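Long-range contact in Xaa-Pro Dipeptidase (Alteromonas macleodii, PDB 2QS8), which is probably a metal-dependent carboxypeptidase of the amidohydrolase superfamily that cleaves peptide substrates at their C-terminal end: residues L56-L65 / D382-P390. Numbering follows the deposited sequence.
Sequences LRDHTVLPGL and DLIAVKGNP
The imidazole of His59 meets the start of the Lys387 side chain obliquely, its CE1 lying 3.3 Å from Lys387 CG; Ala385 CB is likewise oblique to the ring, while the carbonyl carbon of Val386 sits at its edge, near its plane. With CG beside the backbone N (chi1 -66°), the ring reaches the extended lysine chain. Cutting His59 back to an alanine is likely to leave the Lys387 methylenes without this cover and free to turn. Next along, Thr60 N and Val386 N bond to each other's carbonyl oxygens, and Thr60 OG1 donates to Gly388 O at 2.7 Å, tying residues 386-388 to Thr60. Thr60 CG2 touches Pro390 CD, an atom of the proline ring. Leu62 and Ile384 form the second antiparallel hydrogen-bonded pair, with Ile384 N to Leu62 O at 2.9 Å. Ile384 CG1 lies between its backbone N and carbonyl carbon (chi1 65°), which carries CD1 to 3.6 Å from Leu65 CG. On the other face, Ala385 CB packs against Leu56 CD1 at 3.8 Å and against Val61 CG2. Gly64 N closes the pairing from above the carbonyl plane of Asp382, whose carboxylate is held by Arg136 and Asp406 N. The pair belongs to a mixed sheet, consistent with the beta-rich domain beside the TIM barrel in many amidohydrolases: strand 383-386 lies between strands 60-67 and 400-405, and 60-67 also pairs, in parallel, with 9-16 and 107-112.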
loop_
_atom_site.group_PDB
_atom_site.type_symbol
_atom_site.label_atom_id
_atom_site.label_comp_id
_atom_site.label_asym_id
_atom_site.label_seq_id
_atom_site.Cartn_x
_atom_site.Cartn_y
_atom_site.Cartn_z
ATOM N N LEU A 56 50.114 -23.624 -27.642
ATOM C CA LEU A 56 49.839 -22.212 -27.866
ATOM C C LEU A 56 51.101 -21.371 -27.692
ATOM O O LEU A 56 51.043 -20.220 -27.242
ATOM C CB LEU A 56 48.755 -21.732 -26.889
ATOM C CG LEU A 56 47.436 -22.513 -26.814
ATOM C CD1 LEU A 56 46.524 -21.854 -25.787
ATOM C CD2 LEU A 56 46.756 -22.551 -28.176
ATOM N N ARG A 57 52.242 -21.951 -28.053
ATOM C CA ARG A 57 53.522 -21.261 -27.930
ATOM C C ARG A 57 53.539 -19.970 -28.742
ATOM O O ARG A 57 54.268 -19.035 -28.421
ATOM C CB ARG A 57 54.664 -22.184 -28.378
ATOM C CG ARG A 57 54.841 -23.427 -27.507
ATOM C CD ARG A 57 55.862 -24.385 -28.101
ATOM N NE ARG A 57 55.355 -25.050 -29.298
ATOM C CZ ARG A 57 56.103 -25.391 -30.345
ATOM N NH1 ARG A 57 57.406 -25.128 -30.349
ATOM N NH2 ARG A 57 55.547 -25.990 -31.391
ATOM N N ASP A 58 52.716 -19.913 -29.781
ATOM C CA ASP A 58 52.646 -18.733 -30.635
ATOM C C ASP A 58 51.481 -17.813 -30.254
ATOM O O ASP A 58 51.153 -16.879 -30.981
ATOM C CB ASP A 58 52.530 -19.173 -32.099
ATOM C CG ASP A 58 51.296 -20.026 -32.363
ATOM O OD1 ASP A 58 50.948 -20.875 -31.510
ATOM O OD2 ASP A 58 50.674 -19.860 -33.433
ATOM N N HIS A 59 50.879 -18.073 -29.096
ATOM C CA HIS A 59 49.746 -17.292 -28.603
ATOM C C HIS A 59 49.999 -16.672 -27.232
ATOM O O HIS A 59 50.924 -17.052 -26.514
ATOM C CB HIS A 59 48.511 -18.175 -28.471
ATOM C CG HIS A 59 47.982 -18.687 -29.771
ATOM N ND1 HIS A 59 46.922 -18.097 -30.426
ATOM C CD2 HIS A 59 48.345 -19.752 -30.523
ATOM C CE1 HIS A 59 46.652 -18.780 -31.524
ATOM N NE2 HIS A 59 47.500 -19.790 -31.606
ATOM N N THR A 60 49.155 -15.704 -26.886
ATOM C CA THR A 60 49.199 -15.060 -25.590
ATOM C C THR A 60 47.930 -15.566 -24.914
ATOM O O THR A 60 46.833 -15.416 -25.451
ATOM C CB THR A 60 49.138 -13.529 -25.693
ATOM O OG1 THR A 60 50.336 -13.036 -26.311
ATOM C CG2 THR A 60 48.979 -12.907 -24.306
ATOM N N VAL A 61 48.091 -16.200 -23.757
ATOM C CA VAL A 61 46.969 -16.743 -23.011
ATOM C C VAL A 61 46.535 -15.758 -21.926
ATOM O O VAL A 61 47.368 -15.076 -21.316
ATOM C CB VAL A 61 47.344 -18.103 -22.358
ATOM C CG1 VAL A 61 46.213 -18.590 -21.465
ATOM C CG2 VAL A 61 47.645 -19.135 -23.441
ATOM N N LEU A 62 45.225 -15.669 -21.711
ATOM C CA LEU A 62 44.677 -14.790 -20.684
ATOM C C LEU A 62 43.543 -15.532 -19.981
ATOM O O LEU A 62 43.070 -16.566 -20.458
ATOM C CB LEU A 62 44.115 -13.500 -21.299
ATOM C CG LEU A 62 44.917 -12.729 -22.353
ATOM C CD1 LEU A 62 44.630 -13.309 -23.726
ATOM C CD2 LEU A 62 44.541 -11.259 -22.331
ATOM N N PRO A 63 43.118 -15.041 -18.813
ATOM C CA PRO A 63 42.022 -15.772 -18.182
ATOM C C PRO A 63 40.743 -15.362 -18.919
ATOM O O PRO A 63 40.747 -14.363 -19.638
ATOM C CB PRO A 63 42.072 -15.296 -16.729
ATOM C CG PRO A 63 42.660 -13.933 -16.819
ATOM C CD PRO A 63 43.692 -14.031 -17.911
ATOM N N GLY A 64 39.674 -16.140 -18.776
ATOM C CA GLY A 64 38.431 -15.805 -19.445
ATOM C C GLY A 64 37.992 -14.384 -19.151
ATOM O O GLY A 64 38.042 -13.946 -18.009
ATOM N N LEU A 65 37.563 -13.655 -20.173
ATOM C CA LEU A 65 37.127 -12.273 -19.985
ATOM C C LEU A 65 35.681 -12.163 -19.463
ATOM O O LEU A 65 34.861 -13.051 -19.688
ATOM C CB LEU A 65 37.275 -11.513 -21.309
ATOM C CG LEU A 65 38.707 -11.517 -21.871
ATOM C CD1 LEU A 65 38.716 -10.872 -23.251
ATOM C CD2 LEU A 65 39.643 -10.783 -20.922
ATOM N N ASP A 382 39.098 -21.429 -16.913
ATOM C CA ASP A 382 38.467 -20.565 -17.900
ATOM C C ASP A 382 39.620 -19.780 -18.524
ATOM O O ASP A 382 40.166 -18.866 -17.901
ATOM C CB ASP A 382 37.478 -19.606 -17.225
ATOM C CG ASP A 382 36.102 -20.224 -17.019
ATOM O OD1 ASP A 382 35.986 -21.470 -17.046
ATOM O OD2 ASP A 382 35.131 -19.456 -16.821
ATOM N N LEU A 383 39.999 -20.148 -19.744
ATOM C CA LEU A 383 41.111 -19.485 -20.418
ATOM C C LEU A 383 40.864 -19.176 -21.888
ATOM O O LEU A 383 40.113 -19.870 -22.576
ATOM C CB LEU A 383 42.384 -20.340 -20.326
ATOM C CG LEU A 383 42.817 -20.946 -18.989
ATOM C CD1 LEU A 383 42.017 -22.214 -18.730
ATOM C CD2 LEU A 383 44.316 -21.263 -19.030
ATOM N N ILE A 384 41.520 -18.130 -22.367
ATOM C CA ILE A 384 41.410 -17.747 -23.761
ATOM C C ILE A 384 42.820 -17.496 -24.284
ATOM O O ILE A 384 43.769 -17.363 -23.505
ATOM C CB ILE A 384 40.579 -16.454 -23.945
ATOM C CG1 ILE A 384 41.299 -15.275 -23.288
ATOM C CG2 ILE A 384 39.192 -16.636 -23.345
ATOM C CD1 ILE A 384 40.730 -13.916 -23.670
ATOM N N ALA A 385 42.958 -17.439 -25.604
ATOM C CA ALA A 385 44.251 -17.199 -26.221
ATOM C C ALA A 385 44.044 -16.354 -27.466
ATOM O O ALA A 385 42.966 -16.357 -28.043
ATOM C CB ALA A 385 44.907 -18.511 -26.577
ATOM N N VAL A 386 45.078 -15.626 -27.873
ATOM C CA VAL A 386 44.994 -14.770 -29.048
ATOM C C VAL A 386 46.388 -14.606 -29.625
ATOM O O VAL A 386 47.369 -14.670 -28.886
ATOM C CB VAL A 386 44.443 -13.374 -28.673
ATOM C CG1 VAL A 386 45.346 -12.713 -27.643
ATOM C CG2 VAL A 386 44.324 -12.508 -29.906
ATOM N N LYS A 387 46.478 -14.415 -30.939
ATOM C CA LYS A 387 47.764 -14.215 -31.594
ATOM C C LYS A 387 48.107 -12.737 -31.488
ATOM O O LYS A 387 47.369 -11.880 -31.972
ATOM C CB LYS A 387 47.692 -14.620 -33.065
ATOM C CG LYS A 387 47.544 -16.111 -33.299
ATOM C CD LYS A 387 47.441 -16.412 -34.788
ATOM C CE LYS A 387 47.170 -17.884 -35.052
ATOM N NZ LYS A 387 46.981 -18.169 -36.510
ATOM N N GLY A 388 49.221 -12.433 -30.837
ATOM C CA GLY A 388 49.618 -11.048 -30.689
ATOM C C GLY A 388 49.753 -10.657 -29.236
ATOM O O GLY A 388 49.431 -11.437 -28.347
ATOM N N ASN A 389 50.231 -9.444 -28.997
ATOM C CA ASN A 389 50.424 -8.942 -27.643
ATOM C C ASN A 389 49.374 -7.887 -27.312
ATOM O O ASN A 389 49.437 -6.763 -27.804
ATOM C CB ASN A 389 51.817 -8.324 -27.506
ATOM C CG ASN A 389 52.212 -8.101 -26.058
ATOM O OD1 ASN A 389 51.387 -7.703 -25.226
ATOM N ND2 ASN A 389 53.486 -8.348 -25.747
ATOM N N PRO A 390 48.389 -8.240 -26.471
ATOM C CA PRO A 390 47.321 -7.317 -26.077
ATOM C C PRO A 390 47.826 -6.041 -25.407
ATOM O O PRO A 390 47.197 -4.988 -25.516
ATOM C CB PRO A 390 46.474 -8.163 -25.130
ATOM C CG PRO A 390 46.663 -9.546 -25.661
ATOM C CD PRO A 390 48.136 -9.587 -25.931
#